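Local coordinates for Lin1840 protein (Listeria innocua serovar 6a, PDB 4ZOC), which probably hydrolyses terminal non-reducing beta-D-glucosyl residues, acting as a family 3 beta-glucosidase in beta-1,2-glucan breakdown, at residues T423-V428 against V535-L540. The protein carries 2 engineered substitutions. Sequence-based numbering, arbitrary orientation.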
loop_
_atom_site.group_PDB
_atom_site.type_symbol
_atom_site.label_atom_id
_atom_site.label_comp_id
_atom_site.label_asym_id
_atom_site.label_seq_id
_atom_site.Cartn_x
_atom_site.Cartn_y
_atom_site.Cartn_z
ATOM N N THR A 423 40.088 5.956 -8.668
ATOM C CA THR A 423 41.030 5.120 -9.412
ATOM C C THR A 423 40.592 5.024 -10.870
ATOM O O THR A 423 41.416 5.144 -11.787
ATOM C CB THR A 423 41.190 3.748 -8.750
ATOM O OG1 THR A 423 41.710 3.929 -7.443
ATOM C CG2 THR A 423 42.132 2.803 -9.558
ATOM N N GLY A 424 39.299 4.843 -11.087
ATOM C CA GLY A 424 38.738 4.767 -12.441
ATOM C C GLY A 424 38.966 6.091 -13.189
ATOM O O GLY A 424 39.448 6.102 -14.340
ATOM N N LEU A 425 38.722 7.222 -12.540
ATOM C CA LEU A 425 38.860 8.504 -13.248
ATOM C C LEU A 425 40.329 8.793 -13.615
ATOM O O LEU A 425 40.619 9.327 -14.702
ATOM C CB LEU A 425 38.279 9.673 -12.387
ATOM C CG LEU A 425 36.780 9.726 -12.147
ATOM C CD1 LEU A 425 36.404 11.137 -11.698
ATOM C CD2 LEU A 425 36.030 9.326 -13.374
ATOM N N ARG A 426 41.248 8.400 -12.736
ATOM C CA ARG A 426 42.673 8.748 -12.957
ATOM C C ARG A 426 43.290 7.909 -14.039
ATOM O O ARG A 426 44.321 8.301 -14.588
ATOM C CB ARG A 426 43.477 8.574 -11.645
ATOM C CG ARG A 426 43.185 9.627 -10.575
ATOM C CD ARG A 426 44.223 9.557 -9.455
ATOM N NE ARG A 426 43.864 10.506 -8.417
ATOM C CZ ARG A 426 44.078 11.804 -8.448
ATOM N NH1 ARG A 426 44.675 12.369 -9.476
ATOM N NH2 ARG A 426 43.672 12.535 -7.433
ATOM N N GLU A 427 42.676 6.785 -14.400
ATOM C CA GLU A 427 43.085 6.069 -15.611
ATOM C C GLU A 427 42.791 6.830 -16.880
ATOM O O GLU A 427 43.339 6.513 -17.905
ATOM C CB GLU A 427 42.388 4.708 -15.702
ATOM C CG GLU A 427 42.798 3.746 -14.594
ATOM C CD GLU A 427 42.140 2.369 -14.689
ATOM O OE1 GLU A 427 41.056 2.126 -15.345
ATOM O OE2 GLU A 427 42.716 1.486 -14.055
ATOM N N VAL A 428 41.879 7.790 -16.833
ATOM C CA VAL A 428 41.289 8.392 -18.077
ATOM C C VAL A 428 41.611 9.875 -18.138
ATOM O O VAL A 428 42.062 10.376 -19.174
ATOM C CB VAL A 428 39.773 8.143 -18.112
ATOM C CG1 VAL A 428 39.118 8.887 -19.229
ATOM C CG2 VAL A 428 39.503 6.640 -18.212
ATOM N N VAL A 535 33.595 1.832 -15.296
ATOM C CA VAL A 535 32.283 2.118 -15.859
ATOM C C VAL A 535 31.981 3.644 -15.816
ATOM O O VAL A 535 31.515 4.248 -16.787
ATOM C CB VAL A 535 31.170 1.324 -15.101
ATOM C CG1 VAL A 535 29.778 1.753 -15.448
ATOM C CG2 VAL A 535 31.296 -0.173 -15.309
ATOM N N THR A 536 32.167 4.213 -14.642
ATOM C CA THR A 536 31.941 5.612 -14.392
ATOM C C THR A 536 32.833 6.467 -15.340
ATOM O O THR A 536 32.335 7.390 -16.028
ATOM C CB THR A 536 32.180 5.952 -12.957
ATOM O OG1 THR A 536 31.346 5.122 -12.090
ATOM C CG2 THR A 536 31.849 7.350 -12.722
ATOM N N ALA A 537 34.126 6.181 -15.351
ATOM C CA ALA A 537 35.061 6.970 -16.201
ATOM C C ALA A 537 34.713 6.870 -17.692
ATOM O O ALA A 537 34.705 7.902 -18.425
ATOM C CB ALA A 537 36.486 6.511 -15.940
ATOM N N ASP A 538 34.406 5.668 -18.161
ATOM C CA ASP A 538 34.040 5.468 -19.562
ATOM C C ASP A 538 32.749 6.195 -19.964
ATOM O O ASP A 538 32.711 6.802 -21.025
ATOM C CB ASP A 538 33.908 4.020 -19.899
ATOM C CG ASP A 538 35.260 3.287 -19.906
ATOM O OD1 ASP A 538 36.347 3.910 -19.786
ATOM O OD2 ASP A 538 35.218 2.071 -19.992
ATOM N N LEU A 539 31.741 6.204 -19.084
ATOM C CA LEU A 539 30.545 6.884 -19.426
ATOM C C LEU A 539 30.772 8.394 -19.398
ATOM O O LEU A 539 30.259 9.094 -20.263
ATOM C CB LEU A 539 29.429 6.515 -18.480
ATOM C CG LEU A 539 28.967 5.074 -18.718
ATOM C CD1 LEU A 539 28.161 4.664 -17.511
ATOM C CD2 LEU A 539 28.108 4.903 -19.926
ATOM N N LEU A 540 31.481 8.896 -18.406
ATOM C CA LEU A 540 31.744 10.356 -18.291
ATOM C C LEU A 540 32.550 10.906 -19.466
ATOM O O LEU A 540 32.377 12.047 -19.838
ATOM C CB LEU A 540 32.507 10.686 -16.992
ATOM C CG LEU A 540 31.694 10.467 -15.725
ATOM C CD1 LEU A 540 32.574 10.752 -14.512
ATOM C CD2 LEU A 540 30.461 11.363 -15.734
#
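A537 inserts its methyl between L425 and V428 where segment 423-428 packs on helix 532-541, two elements of the alpha/beta C-terminal domain of glycosyl hydrolase family 3. The backbones come close, with CA of L425 and CA of A537 5.1 Å apart. G424 meets A537 with its backbone: its O lies 3.4 Å from A537 CB. The methyl comes from the flank of the carbonyl, at about 96° to the C=O bond, a van der Waals contact rather than a hydrogen bond. Beside it, L425 leans over the start of A537's side chain with one branch, and CD2 rests 3.8 Å from both CA and CB of A537. CD2 of L425 also reaches one turn further along the helix, 3.9 Å from L540 CD1. L540 also packs on V501 of strand 500-505, which ties this small apolar patch to the central mixed sheet. V428 CG2 meets A537 CB from another direction, about 118° from that of L425 CD2. No hydrogen bond joins the two segments themselves, but E427 OE1 forms a salt bridge to R534 NE, one residue before V535 on the partner helix; D538 OD2 pairs with R368 of helix 361-374. The contact lies away from the glucose and magnesium sites and joins parts of a single domain. V428 hangs from a tight backbone turn, its N bonded to L425 O at 2.9 Å. Its CG1 stands anti to the backbone N (chi1 172°). That leaves the CG2 methyl beside the same N and facing A537 CB at 3.8 Å.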